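PDB 6JAV: group II chitinase, which probably hydrolyses internal glycosidic bonds of chitin through this family 18 catalytic domain, here captured with a thienopyridine inhibitor bound in its ligand pocket. Local coordinates for residues Trp18-Ile23 / Leu348-Tyr353; Val79-Gly84 / Val112-Lys117; Tyr233-Gly238 / Ser242-Gly247. All coordinates share one frame; numbering follows the deposited sequence.

Contact 1. Residues Trp18-Ile23 / Leu348-Tyr353; sequences WYRPGI and LDLDDY
Arg20 and Ile23 reach Asp349, Leu350 and Tyr353 across two irregular loops that come no nearer, CA to CA, than 9.4 Å at Ile23 and Tyr353. Side chains, two carbonyl oxygens and water therefore do the bridging. The loops follow strands 8-14 and 342-346, the first and last strands of the TIM barrel, where the closed barrel brings its two chain ends together. Arg20 has the largest share of the contact: its chain runs extended from CG to NE, delivering NH1 to Asp349 OD2 in a 2.8 Å salt bridge. The hydrogen bond is fairly straight, at 159°, and OD2 lies near the guanidinium plane, at its edge; on the carboxylate, NH1 arrives on the anti side, 34° out of plane. OD2 also accepts from water 2, which takes a bond from Arg20 NH2, so both terminal nitrogens are tied to one oxygen. Asp349 OD1 bonds Thr14 OG1, which restrains rotation of the carboxylate. Leu350 CD2 packs against Arg20 NH1 at 3.8 Å. Arg20 lines the inhibitor pocket, and Asp349 stands behind it as a second-shell partner. Tyr353 OH lies 3.0 Å from Ile23 O, but hydrogen-bonds to Lys25 O. Water 1 completes the join, accepting from Arg20 NH1 and donating to Asp349 O at 2.8 Å and, at a longer 3.3 Å, to Tyr353 OH.

Contact 2. Residues Val79-Gly84 / Val112-Lys117; sequences VSLALG and VAFLEK
Leu81 swings its CG trans to the backbone N (chi1 177°), which carries the isobutyl group out from the strand to meet Phe114 and Leu115 on the facing helix. Phe114 takes a similar first torsion (chi1 -167°), bringing its ring to the leucine tip, whereas Leu115 brings CD2 against Leu81 CB. The strand residue is thus met at two levels. At the tip, Leu81 CD2 sits 3.6 Å from Phe114 CE1 and 3.9 Å from Phe114 CD1, so one methyl touches two neighbouring ring carbons, coming in obliquely; the two side chains cross at about a right angle. At the root, Leu115 CD2 packs on Leu81 CB at 3.9 Å. Leu81 and Leu115 are also the pair whose backbones come closest, with 7.5 Å between their CA atoms. No hydrogen bond passes between the segments: this is apolar packing of buried side chains, joining a barrel strand to the helix layer outside it. Strand 78-84, helix 101-118 and strand 122-126 form a right-handed beta-alpha-beta crossover of the TIM barrel. Tyr66 of helix 65-70 touches both Leu81 and Phe114, and Phe120, in the turn after the helix, touches both leucines. Leu115 reaches on to Leu123, so the helix packs against strand 78-84 and its parallel neighbour 122-126 together.

Contact 3. Residues Tyr233-Gly238 / Ser242-Gly247; sequences YWMEKG and SKIVMG
The indole of Trp234 leans away from Ile244, leaving its CB to touch Ile244 CD1 at 4.3 Å, while the flat group itself meets the ring of Tyr181 with the planes about 50° apart and gives its NE1 to Ser171 O. On the same helix, one face of the Tyr233 ring carries Lys237 CG, 4.0 Å above the plane and offset toward the rim. The tighter contact with the strand is aliphatic: Met235 CG lies 3.5 Å from Ile244 CD1, closer than carbons usually pack, and the two side chains cross at about a right angle. In Ile244, CG1 anti to the carbonyl carbon (chi1 -64°) and an extended chi2 carry CD1 to the helix, where this single methyl touches both Trp234 and Met235. Val195 of strand 192-195 touches both Ile244 and Trp234. Just past the helix, Gly238 turns to positive phi (122°) and its N bonds Met235 O at 3.0 Å, part of a Schellman motif. Helix 227-236 thus ends, and a short loop leads into strand 244-257, an alpha-to-beta connection of the TIM barrel, with hydrophobic residues joining the helix to the barrel wall.

How the contacts relate
All three contacts belong to the TIM barrel of this glycosyl hydrolase family 18 domain. Contact 1 closes a loop of more than 300 residues between the loops that follow the first and last barrel strands, and contacts 2 and 3 follow one another inside it. Their centres lie about 24 Å (1 to 2), 30 Å (1 to 3) and 24 Å (2 to 3) apart, and none touches another. Contacts 2 and 3 each fix a helix to a barrel strand, 78-84 and 244-257, whereas contact 1 joins the loops leaving strands 8-14 and 342-346. Contacts 1 and 3 fall on opposite sides of the chain's centre: polar bonding at the inhibitor pocket, apolar packing in the outer wall.

Contact 1. Residues Trp18-Ile23 / Leu348-Tyr353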
ATOM      1  N   TRP A  18       9.571   3.160 -13.532  1.00 12.27           N
ATOM      2  CA  TRP A  18      10.312   3.783 -14.621  1.00 12.49           C
ATOM      3  C   TRP A  18      10.598   2.792 -15.737  1.00 12.33           C
ATOM      4  O   TRP A  18      10.668   3.191 -16.905  1.00 15.56           O
ATOM      5  CB  TRP A  18      11.636   4.284 -14.040  1.00 13.67           C
ATOM      6  CG  TRP A  18      12.438   5.210 -14.908  1.00 15.68           C
ATOM      7  CD1 TRP A  18      11.962   6.156 -15.761  1.00 17.59           C
ATOM      8  CD2 TRP A  18      13.864   5.321 -14.923  1.00 15.96           C
ATOM      9  NE1 TRP A  18      13.014   6.831 -16.353  1.00 20.96           N
ATOM     10  CE2 TRP A  18      14.190   6.337 -15.851  1.00 17.96           C
ATOM     11  CE3 TRP A  18      14.899   4.655 -14.251  1.00 18.10           C
ATOM     12  CZ2 TRP A  18      15.512   6.713 -16.119  1.00 19.98           C
ATOM     13  CZ3 TRP A  18      16.223   5.036 -14.518  1.00 19.09           C
ATOM     14  CH2 TRP A  18      16.509   6.048 -15.448  1.00 20.85           C
ATOM     15  N   TYR A  19      10.740   1.516 -15.401  1.00 12.11           N
ATOM     16  CA  TYR A  19      11.140   0.465 -16.342  1.00 12.92           C
ATOM     17  C   TYR A  19       9.904  -0.237 -16.880  1.00 16.41           C
ATOM     18  O   TYR A  19       9.679  -1.428 -16.652  1.00 19.20           O
ATOM     19  CB  TYR A  19      12.030  -0.545 -15.651  1.00 13.85           C
ATOM     20  CG  TYR A  19      13.238   0.030 -14.961  1.00 13.54           C
ATOM     21  CD1 TYR A  19      14.382   0.344 -15.678  1.00 15.93           C
ATOM     22  CD2 TYR A  19      13.239   0.244 -13.592  1.00 13.87           C
ATOM     23  CE1 TYR A  19      15.515   0.836 -15.047  1.00 17.48           C
ATOM     24  CE2 TYR A  19      14.365   0.730 -12.949  1.00 15.10           C
ATOM     25  CZ  TYR A  19      15.499   1.030 -13.678  1.00 15.34           C
ATOM     26  OH  TYR A  19      16.606   1.522 -13.027  1.00 15.76           O
ATOM     27  N   ARG A  20       9.068   0.563 -17.517  1.00 14.76           N
ATOM     28  CA  ARG A  20       7.881   0.069 -18.192  1.00 13.68           C
ATOM     29  C   ARG A  20       7.831   0.687 -19.577  1.00 13.79           C
ATOM     30  O   ARG A  20       8.286   1.823 -19.784  1.00 14.57           O
ATOM     31  CB  ARG A  20       6.621   0.465 -17.402  1.00 14.12           C
ATOM     32  CG  ARG A  20       6.482  -0.307 -16.108  1.00 12.18           C
ATOM     33  CD  ARG A  20       5.172  -0.038 -15.342  1.00 12.80           C
ATOM     34  NE  ARG A  20       5.226  -0.818 -14.101  1.00 13.47           N
ATOM     35  CZ  ARG A  20       4.675  -0.444 -12.943  1.00 11.99           C
ATOM     36  NH1 ARG A  20       4.005   0.676 -12.844  1.00 11.35           N
ATOM     37  NH2 ARG A  20       4.830  -1.211 -11.871  1.00 13.78           N
ATOM     38  N   PRO A  21       7.254  -0.030 -20.540  1.00 15.91           N
ATOM     39  CA  PRO A  21       7.244   0.452 -21.926  1.00 16.13           C
ATOM     40  C   PRO A  21       6.175   1.502 -22.163  1.00 15.53           C
ATOM     41  O   PRO A  21       5.151   1.555 -21.472  1.00 15.04           O
ATOM     42  CB  PRO A  21       6.917  -0.820 -22.717  1.00 17.16           C
ATOM     43  CG  PRO A  21       6.076  -1.637 -21.777  1.00 18.11           C
ATOM     44  CD  PRO A  21       6.676  -1.377 -20.399  1.00 15.48           C
ATOM     45  N   GLY A  22       6.420   2.339 -23.174  1.00 16.15           N
ATOM     46  CA  GLY A  22       5.387   3.226 -23.682  1.00 15.05           C
ATOM     47  C   GLY A  22       4.711   4.041 -22.601  1.00 14.17           C
ATOM     48  O   GLY A  22       5.366   4.638 -21.734  1.00 17.07           O
ATOM     49  N   ILE A  23       3.380   4.076 -22.635  1.00 14.70           N
ATOM     50  CA  ILE A  23       2.655   4.896 -21.675  1.00 17.09           C
ATOM     51  C   ILE A  23       2.739   4.363 -20.251  1.00 13.86           C
ATOM     52  O   ILE A  23       2.349   5.076 -19.329  1.00 17.65           O
ATOM     53  CB  ILE A  23       1.180   5.074 -22.075  1.00 23.10           C
ATOM     54  CG1 ILE A  23       0.472   3.735 -22.084  1.00 19.68           C
ATOM     55  CG2 ILE A  23       1.075   5.807 -23.383  1.00 24.19           C
ATOM     56  CD1 ILE A  23      -1.003   3.873 -21.933  1.00 39.45           C
ATOM     57  N   LEU A 348       0.930   5.471  -7.118  1.00  8.97           N
ATOM     58  CA  LEU A 348       0.688   6.553  -8.079  1.00  9.36           C
ATOM     59  C   LEU A 348       0.692   6.055  -9.522  1.00  8.90           C
ATOM     60  O   LEU A 348      -0.148   6.474 -10.336  1.00 10.93           O
ATOM     61  CB  LEU A 348       1.779   7.615  -7.904  1.00  9.59           C
ATOM     62  CG  LEU A 348       1.578   8.539  -6.712  1.00  9.96           C
ATOM     63  CD1 LEU A 348       2.898   9.246  -6.322  1.00 11.51           C
ATOM     64  CD2 LEU A 348       0.471   9.551  -6.993  1.00 11.45           C
ATOM     65  N   ASP A 349       1.629   5.169  -9.849  1.00  9.08           N
ATOM     66  CA  ASP A 349       1.887   4.768 -11.231  1.00  8.77           C
ATOM     67  C   ASP A 349       0.920   3.718 -11.731  1.00 11.03           C
ATOM     68  O   ASP A 349       1.059   3.273 -12.874  1.00 10.02           O
ATOM     69  CB  ASP A 349       3.299   4.177 -11.302  1.00 10.96           C
ATOM     70  CG  ASP A 349       3.525   3.126 -10.233  1.00 10.79           C
ATOM     71  OD1 ASP A 349       3.921   3.500  -9.099  1.00 12.30           O
ATOM     72  OD2 ASP A 349       3.263   1.934 -10.477  1.00 11.87           O
ATOM     73  N   LEU A 350      -0.075   3.326 -10.933  1.00  8.49           N
ATOM     74  CA  LEU A 350      -1.011   2.295 -11.343  1.00  8.79           C
ATOM     75  C   LEU A 350      -2.389   2.834 -11.696  1.00 10.82           C
ATOM     76  O   LEU A 350      -3.138   2.143 -12.397  1.00  9.79           O
ATOM     77  CB  LEU A 350      -1.131   1.199 -10.267  1.00 10.18           C
ATOM     78  CG  LEU A 350       0.216   0.532  -9.889  1.00  9.69           C
ATOM     79  CD1 LEU A 350       0.066  -0.331  -8.621  1.00 11.35           C
ATOM     80  CD2 LEU A 350       0.767  -0.320 -11.044  1.00 11.14           C
ATOM     81  N   ASP A 351      -2.753   4.016 -11.204  1.00 10.18           N
ATOM     82  CA  ASP A 351      -3.965   4.716 -11.636  1.00  9.76           C
ATOM     83  C   ASP A 351      -3.789   5.134 -13.098  1.00 10.40           C
ATOM     84  O   ASP A 351      -2.690   5.063 -13.649  1.00 11.41           O
ATOM     85  CB  ASP A 351      -4.165   5.928 -10.715  1.00 10.68           C
ATOM     86  CG  ASP A 351      -5.542   6.590 -10.802  1.00 10.46           C
ATOM     87  OD1 ASP A 351      -6.488   6.087 -11.456  1.00 10.42           O
ATOM     88  OD2 ASP A 351      -5.641   7.662 -10.166  1.00 10.84           O
ATOM     89  N   ASP A 352      -4.873   5.560 -13.741  1.00 10.50           N
ATOM     90  CA  ASP A 352      -4.813   5.969 -15.154  1.00 11.05           C
ATOM     91  C   ASP A 352      -4.340   7.423 -15.262  1.00 11.05           C
ATOM     92  O   ASP A 352      -5.079   8.341 -15.632  1.00 11.54           O
ATOM     93  CB  ASP A 352      -6.172   5.754 -15.810  1.00 11.54           C
ATOM     94  CG  ASP A 352      -6.142   6.000 -17.309  1.00 16.59           C
ATOM     95  OD1 ASP A 352      -5.034   6.013 -17.901  1.00 13.65           O
ATOM     96  OD2 ASP A 352      -7.235   6.201 -17.894  1.00 14.07           O
ATOM     97  N   TYR A 353      -3.048   7.626 -14.948  1.00  9.97           N
ATOM     98  CA  TYR A 353      -2.484   8.983 -14.935  1.00 10.90           C
ATOM     99  C   TYR A 353      -2.365   9.585 -16.333  1.00 11.59           C
ATOM    100  O   TYR A 353      -2.253  10.812 -16.447  1.00 14.26           O
ATOM    101  CB  TYR A 353      -1.116   9.032 -14.199  1.00 12.83           C
ATOM    102  CG  TYR A 353      -0.080   8.084 -14.778  1.00 10.89           C
ATOM    103  CD1 TYR A 353      -0.073   6.757 -14.412  1.00 12.27           C
ATOM    104  CD2 TYR A 353       0.890   8.530 -15.680  1.00 12.73           C
ATOM    105  CE1 TYR A 353       0.828   5.869 -14.942  1.00 12.47           C
ATOM    106  CE2 TYR A 353       1.826   7.631 -16.229  1.00 12.69           C
ATOM    107  CZ  TYR A 353       1.767   6.306 -15.861  1.00 13.27           C
ATOM    108  OH  TYR A 353       2.658   5.345 -16.321  1.00 17.27           O
TER
HETATM  109  O   HOH W   1       2.881   2.428 -14.823  1.00 12.04           O
HETATM  110  O   HOH W   2       4.376  -0.134  -9.166  1.00 14.88           O

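Contact 2. Residues Val79-Gly84 / Val112-Lys117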
ATOM      1  N   VAL A  79       7.715  14.282   2.225  1.00  8.50           N
ATOM      2  CA  VAL A  79       8.266  13.214   1.381  1.00  8.83           C
ATOM      3  C   VAL A  79       9.096  12.284   2.259  1.00  8.95           C
ATOM      4  O   VAL A  79      10.126  12.697   2.816  1.00  9.83           O
ATOM      5  CB  VAL A  79       9.108  13.773   0.226  1.00  8.92           C
ATOM      6  CG1 VAL A  79       9.617  12.626  -0.632  1.00 10.00           C
ATOM      7  CG2 VAL A  79       8.270  14.682  -0.621  1.00 10.16           C
ATOM      8  N   SER A  80       8.639  11.039   2.433  1.00  7.91           N
ATOM      9  CA  SER A  80       9.343  10.051   3.243  1.00  6.98           C
ATOM     10  C   SER A  80       9.958   8.966   2.368  1.00  8.70           C
ATOM     11  O   SER A  80       9.547   8.746   1.225  1.00  9.79           O
ATOM     12  CB  SER A  80       8.383   9.372   4.215  1.00  9.66           C
ATOM     13  OG  SER A  80       7.903  10.311   5.169  1.00 10.88           O
ATOM     14  N   LEU A  81      10.941   8.281   2.926  1.00  8.06           N
ATOM     15  CA  LEU A  81      11.560   7.145   2.270  1.00  7.80           C
ATOM     16  C   LEU A  81      11.072   5.870   2.953  1.00  8.99           C
ATOM     17  O   LEU A  81      11.127   5.774   4.188  1.00  9.42           O
ATOM     18  CB  LEU A  81      13.084   7.246   2.400  1.00  9.60           C
ATOM     19  CG  LEU A  81      13.858   6.064   1.814  1.00  8.48           C
ATOM     20  CD1 LEU A  81      13.586   5.876   0.314  1.00 10.60           C
ATOM     21  CD2 LEU A  81      15.332   6.283   2.076  1.00 12.53           C
ATOM     22  N   ALA A  82      10.574   4.902   2.169  1.00  8.90           N
ATOM     23  CA  ALA A  82      10.140   3.625   2.736  1.00  7.94           C
ATOM     24  C   ALA A  82      11.257   2.603   2.696  1.00 11.12           C
ATOM     25  O   ALA A  82      11.995   2.491   1.713  1.00 11.21           O
ATOM     26  CB  ALA A  82       8.924   3.042   2.014  1.00  9.26           C
ATOM     27  N   LEU A  83      11.362   1.823   3.762  1.00  9.61           N
ATOM     28  CA  LEU A  83      12.328   0.750   3.863  1.00  9.49           C
ATOM     29  C   LEU A  83      11.600  -0.579   3.844  1.00  9.74           C
ATOM     30  O   LEU A  83      10.703  -0.809   4.667  1.00 10.96           O
ATOM     31  CB  LEU A  83      13.089   0.889   5.180  1.00 10.60           C
ATOM     32  CG  LEU A  83      14.011  -0.266   5.550  1.00 10.94           C
ATOM     33  CD1 LEU A  83      15.179  -0.358   4.554  1.00 13.68           C
ATOM     34  CD2 LEU A  83      14.549  -0.045   6.949  1.00 15.50           C
ATOM     35  N   GLY A  84      11.990  -1.445   2.924  1.00 10.25           N
ATOM     36  CA  GLY A  84      11.489  -2.808   2.916  1.00 11.34           C
ATOM     37  C   GLY A  84      10.686  -3.132   1.669  1.00 11.49           C
ATOM     38  O   GLY A  84      11.218  -3.117   0.555  1.00 11.85           O
ATOM     39  N   VAL A 112      19.099   7.771  10.098  1.00 12.61           N
ATOM     40  CA  VAL A 112      18.767   9.189  10.188  1.00 12.19           C
ATOM     41  C   VAL A 112      19.726  10.025   9.348  1.00 12.96           C
ATOM     42  O   VAL A 112      19.300  10.951   8.635  1.00 13.30           O
ATOM     43  CB  VAL A 112      18.680   9.626  11.657  1.00 16.67           C
ATOM     44  CG1 VAL A 112      18.248  11.080  11.731  1.00 20.47           C
ATOM     45  CG2 VAL A 112      17.672   8.735  12.373  1.00 21.46           C
ATOM     46  N   ALA A 113      21.017   9.674   9.357  1.00 12.93           N
ATOM     47  CA  ALA A 113      21.982  10.385   8.508  1.00 14.19           C
ATOM     48  C   ALA A 113      21.638  10.225   7.030  1.00 14.25           C
ATOM     49  O   ALA A 113      21.766  11.175   6.247  1.00 15.67           O
ATOM     50  CB  ALA A 113      23.395   9.868   8.787  1.00 15.86           C
ATOM     51  N   PHE A 114      21.180   9.033   6.644  1.00 13.57           N
ATOM     52  CA  PHE A 114      20.778   8.766   5.263  1.00 12.24           C
ATOM     53  C   PHE A 114      19.617   9.669   4.861  1.00 14.44           C
ATOM     54  O   PHE A 114      19.658  10.323   3.809  1.00 12.99           O
ATOM     55  CB  PHE A 114      20.388   7.285   5.178  1.00 13.39           C
ATOM     56  CG  PHE A 114      20.236   6.736   3.777  1.00 13.52           C
ATOM     57  CD1 PHE A 114      19.070   6.939   3.055  1.00 13.72           C
ATOM     58  CD2 PHE A 114      21.237   5.958   3.210  1.00 17.36           C
ATOM     59  CE1 PHE A 114      18.914   6.388   1.770  1.00 15.89           C
ATOM     60  CE2 PHE A 114      21.088   5.423   1.929  1.00 19.44           C
ATOM     61  CZ  PHE A 114      19.916   5.631   1.214  1.00 13.74           C
ATOM     62  N   LEU A 115      18.573   9.727   5.693  1.00 11.49           N
ATOM     63  CA  LEU A 115      17.432  10.598   5.414  1.00 12.46           C
ATOM     64  C   LEU A 115      17.867  12.046   5.262  1.00 13.57           C
ATOM     65  O   LEU A 115      17.433  12.741   4.335  1.00 13.42           O
ATOM     66  CB  LEU A 115      16.412  10.513   6.545  1.00 12.74           C
ATOM     67  CG  LEU A 115      15.751   9.169   6.785  1.00 13.28           C
ATOM     68  CD1 LEU A 115      14.840   9.285   7.974  1.00 15.34           C
ATOM     69  CD2 LEU A 115      14.975   8.653   5.535  1.00 11.38           C
ATOM     70  N   GLU A 116      18.717  12.527   6.177  1.00 12.91           N
ATOM     71  CA  GLU A 116      19.123  13.936   6.128  1.00 13.92           C
ATOM     72  C   GLU A 116      19.996  14.226   4.910  1.00 15.53           C
ATOM     73  O   GLU A 116      19.884  15.317   4.312  1.00 18.43           O
ATOM     74  CB  GLU A 116      19.800  14.349   7.445  1.00 15.72           C
ATOM     75  CG  GLU A 116      18.876  14.213   8.627  1.00 17.49           C
ATOM     76  CD  GLU A 116      19.459  14.778   9.904  1.00 36.95           C
ATOM     77  OE1 GLU A 116      20.611  14.428  10.223  1.00 37.41           O
ATOM     78  OE2 GLU A 116      18.755  15.566  10.572  1.00 48.66           O
ATOM     79  N   LYS A 117      20.821  13.259   4.501  1.00 12.99           N
ATOM     80  CA  LYS A 117      21.679  13.453   3.328  1.00 12.00           C
ATOM     81  C   LYS A 117      20.849  13.759   2.089  1.00 16.47           C
ATOM     82  O   LYS A 117      21.199  14.642   1.297  1.00 16.98           O
ATOM     83  CB  LYS A 117      22.545  12.220   3.084  1.00 15.38           C
ATOM     84  CG  LYS A 117      23.419  12.314   1.826  1.00 19.79           C
ATOM     85  CD  LYS A 117      24.376  11.149   1.773  1.00 22.50           C
ATOM     86  CE  LYS A 117      25.275  11.238   0.550  1.00 29.03           C
ATOM     87  NZ  LYS A 117      26.357  10.214   0.606  1.00 39.60           N
TER

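Contact 3. Residues Tyr233-Gly238 / Ser242-Gly247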
ATOM      1  N   TYR A 233     -10.416  -3.312  14.049  1.00  9.78           N
ATOM      2  CA  TYR A 233      -9.527  -4.129  14.861  1.00 10.38           C
ATOM      3  C   TYR A 233      -8.274  -3.359  15.262  1.00 10.51           C
ATOM      4  O   TYR A 233      -7.851  -3.413  16.422  1.00 10.70           O
ATOM      5  CB  TYR A 233      -9.173  -5.403  14.106  1.00 11.42           C
ATOM      6  CG  TYR A 233      -8.591  -6.469  15.001  1.00 11.53           C
ATOM      7  CD1 TYR A 233      -9.341  -6.998  16.037  1.00 13.42           C
ATOM      8  CD2 TYR A 233      -7.314  -6.940  14.817  1.00 10.73           C
ATOM      9  CE1 TYR A 233      -8.816  -7.970  16.870  1.00 15.46           C
ATOM     10  CE2 TYR A 233      -6.778  -7.931  15.647  1.00 13.36           C
ATOM     11  CZ  TYR A 233      -7.539  -8.426  16.668  1.00 13.03           C
ATOM     12  OH  TYR A 233      -7.017  -9.415  17.488  1.00 16.05           O
ATOM     13  N   TRP A 234      -7.663  -2.609  14.326  1.00 10.12           N
ATOM     14  CA  TRP A 234      -6.556  -1.732  14.722  1.00  9.71           C
ATOM     15  C   TRP A 234      -6.972  -0.780  15.840  1.00 10.83           C
ATOM     16  O   TRP A 234      -6.203  -0.550  16.785  1.00 11.31           O
ATOM     17  CB  TRP A 234      -5.979  -0.984  13.492  1.00  9.61           C
ATOM     18  CG  TRP A 234      -4.974  -1.810  12.768  1.00  8.32           C
ATOM     19  CD1 TRP A 234      -5.185  -2.629  11.701  1.00  9.30           C
ATOM     20  CD2 TRP A 234      -3.577  -1.893  13.070  1.00  9.60           C
ATOM     21  NE1 TRP A 234      -3.998  -3.255  11.329  1.00 10.50           N
ATOM     22  CE2 TRP A 234      -3.003  -2.822  12.171  1.00  9.72           C
ATOM     23  CE3 TRP A 234      -2.763  -1.301  14.056  1.00 10.59           C
ATOM     24  CZ2 TRP A 234      -1.645  -3.175  12.217  1.00 10.25           C
ATOM     25  CZ3 TRP A 234      -1.406  -1.627  14.086  1.00 11.06           C
ATOM     26  CH2 TRP A 234      -0.860  -2.563  13.164  1.00 10.43           C
ATOM     27  N   MET A 235      -8.186  -0.231  15.765  1.00  9.10           N
ATOM     28  CA  MET A 235      -8.655   0.664  16.825  1.00 11.84           C
ATOM     29  C   MET A 235      -8.899  -0.096  18.129  1.00 10.79           C
ATOM     30  O   MET A 235      -8.516   0.387  19.207  1.00 13.67           O
ATOM     31  CB  MET A 235      -9.886   1.437  16.361  1.00 12.74           C
ATOM     32  CG  MET A 235      -9.513   2.424  15.241  1.00 12.24           C
ATOM     33  SD  MET A 235     -10.763   3.683  14.921  1.00 16.80           S
ATOM     34  CE  MET A 235     -11.994   2.632  14.228  1.00 16.53           C
ATOM     35  N   GLU A 236      -9.499  -1.286  18.045  1.00 11.06           N
ATOM     36  CA  GLU A 236      -9.740  -2.086  19.253  1.00 11.99           C
ATOM     37  C   GLU A 236      -8.425  -2.432  19.946  1.00 13.06           C
ATOM     38  O   GLU A 236      -8.348  -2.467  21.186  1.00 15.93           O
ATOM     39  CB  GLU A 236     -10.501  -3.354  18.860  1.00 13.32           C
ATOM     40  CG  GLU A 236     -10.739  -4.356  19.988  1.00 20.19           C
ATOM     41  CD  GLU A 236     -11.306  -5.691  19.484  1.00 32.73           C
ATOM     42  OE1 GLU A 236     -12.041  -5.705  18.469  1.00 33.36           O
ATOM     43  OE2 GLU A 236     -11.005  -6.733  20.103  1.00 39.21           O
ATOM     44  N   LYS A 237      -7.368  -2.657  19.158  1.00 11.29           N
ATOM     45  CA  LYS A 237      -6.060  -2.994  19.710  1.00 12.73           C
ATOM     46  C   LYS A 237      -5.328  -1.800  20.306  1.00 12.78           C
ATOM     47  O   LYS A 237      -4.238  -1.987  20.872  1.00 12.68           O
ATOM     48  CB  LYS A 237      -5.190  -3.670  18.630  1.00 14.25           C
ATOM     49  CG  LYS A 237      -5.714  -5.032  18.192  1.00 15.97           C
ATOM     50  CD  LYS A 237      -5.289  -6.115  19.148  1.00 25.51           C
ATOM     51  CE  LYS A 237      -4.128  -6.881  18.584  1.00 29.22           C
ATOM     52  NZ  LYS A 237      -3.593  -7.914  19.544  1.00 23.42           N
ATOM     53  N   GLY A 238      -5.861  -0.582  20.171  1.00 11.35           N
ATOM     54  CA  GLY A 238      -5.286   0.593  20.809  1.00 12.73           C
ATOM     55  C   GLY A 238      -4.881   1.722  19.877  1.00 11.49           C
ATOM     56  O   GLY A 238      -4.225   2.676  20.316  1.00 13.58           O
ATOM     57  N   SER A 242      -7.115   9.008  14.500  1.00 10.96           N
ATOM     58  CA  SER A 242      -6.314  10.015  13.816  1.00 13.68           C
ATOM     59  C   SER A 242      -4.996   9.467  13.293  1.00 12.21           C
ATOM     60  O   SER A 242      -4.414  10.085  12.393  1.00 13.95           O
ATOM     61  CB  SER A 242      -6.027  11.188  14.744  1.00 16.58           C
ATOM     62  OG  SER A 242      -5.036  10.844  15.690  1.00 17.86           O
ATOM     63  N   LYS A 243      -4.525   8.341  13.819  1.00 10.50           N
ATOM     64  CA  LYS A 243      -3.261   7.758  13.380  1.00 11.91           C
ATOM     65  C   LYS A 243      -3.434   6.832  12.186  1.00 12.56           C
ATOM     66  O   LYS A 243      -2.439   6.465  11.556  1.00 14.26           O
ATOM     67  CB  LYS A 243      -2.594   6.974  14.526  1.00 12.55           C
ATOM     68  CG  LYS A 243      -2.173   7.805  15.740  1.00 17.05           C
ATOM     69  CD  LYS A 243      -0.994   8.665  15.377  1.00 18.93           C
ATOM     70  CE  LYS A 243      -0.421   9.461  16.561  1.00 12.37           C
ATOM     71  NZ  LYS A 243       0.603   8.714  17.314  1.00 13.88           N
ATOM     72  N   ILE A 244      -4.660   6.450  11.839  1.00  9.45           N
ATOM     73  CA  ILE A 244      -4.895   5.476  10.774  1.00 10.22           C
ATOM     74  C   ILE A 244      -5.094   6.177   9.439  1.00 11.25           C
ATOM     75  O   ILE A 244      -5.922   7.091   9.304  1.00 11.12           O
ATOM     76  CB  ILE A 244      -6.110   4.602  11.102  1.00 10.13           C
ATOM     77  CG1 ILE A 244      -5.817   3.773  12.353  1.00 13.98           C
ATOM     78  CG2 ILE A 244      -6.473   3.690   9.914  1.00 12.58           C
ATOM     79  CD1 ILE A 244      -7.039   3.097  12.870  1.00 12.69           C
ATOM     80  N   VAL A 245      -4.370   5.721   8.422  1.00  9.91           N
ATOM     81  CA  VAL A 245      -4.732   6.034   7.040  1.00  9.49           C
ATOM     82  C   VAL A 245      -5.061   4.713   6.354  1.00  7.84           C
ATOM     83  O   VAL A 245      -4.312   3.727   6.480  1.00  9.62           O
ATOM     84  CB  VAL A 245      -3.656   6.854   6.283  1.00 11.22           C
ATOM     85  CG1 VAL A 245      -3.418   8.188   7.004  1.00 11.77           C
ATOM     86  CG2 VAL A 245      -2.361   6.127   6.138  1.00 14.48           C
ATOM     87  N   MET A 246      -6.195   4.680   5.658  1.00  8.62           N
ATOM     88  CA  MET A 246      -6.714   3.455   5.064  1.00  8.39           C
ATOM     89  C   MET A 246      -6.214   3.287   3.634  1.00  8.48           C
ATOM     90  O   MET A 246      -6.489   4.134   2.773  1.00  9.80           O
ATOM     91  CB  MET A 246      -8.237   3.464   5.068  1.00 11.99           C
ATOM     92  CG  MET A 246      -8.780   2.148   4.524  1.00 10.98           C
ATOM     93  SD  MET A 246     -10.561   2.063   4.837  1.00 16.75           S
ATOM     94  CE  MET A 246     -11.085   2.821   3.347  1.00 19.76           C
ATOM     95  N   GLY A 247      -5.568   2.156   3.373  1.00  8.41           N
ATOM     96  CA  GLY A 247      -5.059   1.890   2.028  1.00  7.97           C
ATOM     97  C   GLY A 247      -6.159   1.557   1.030  1.00 10.05           C
ATOM     98  O   GLY A 247      -7.129   0.851   1.330  1.00 10.71           O
TER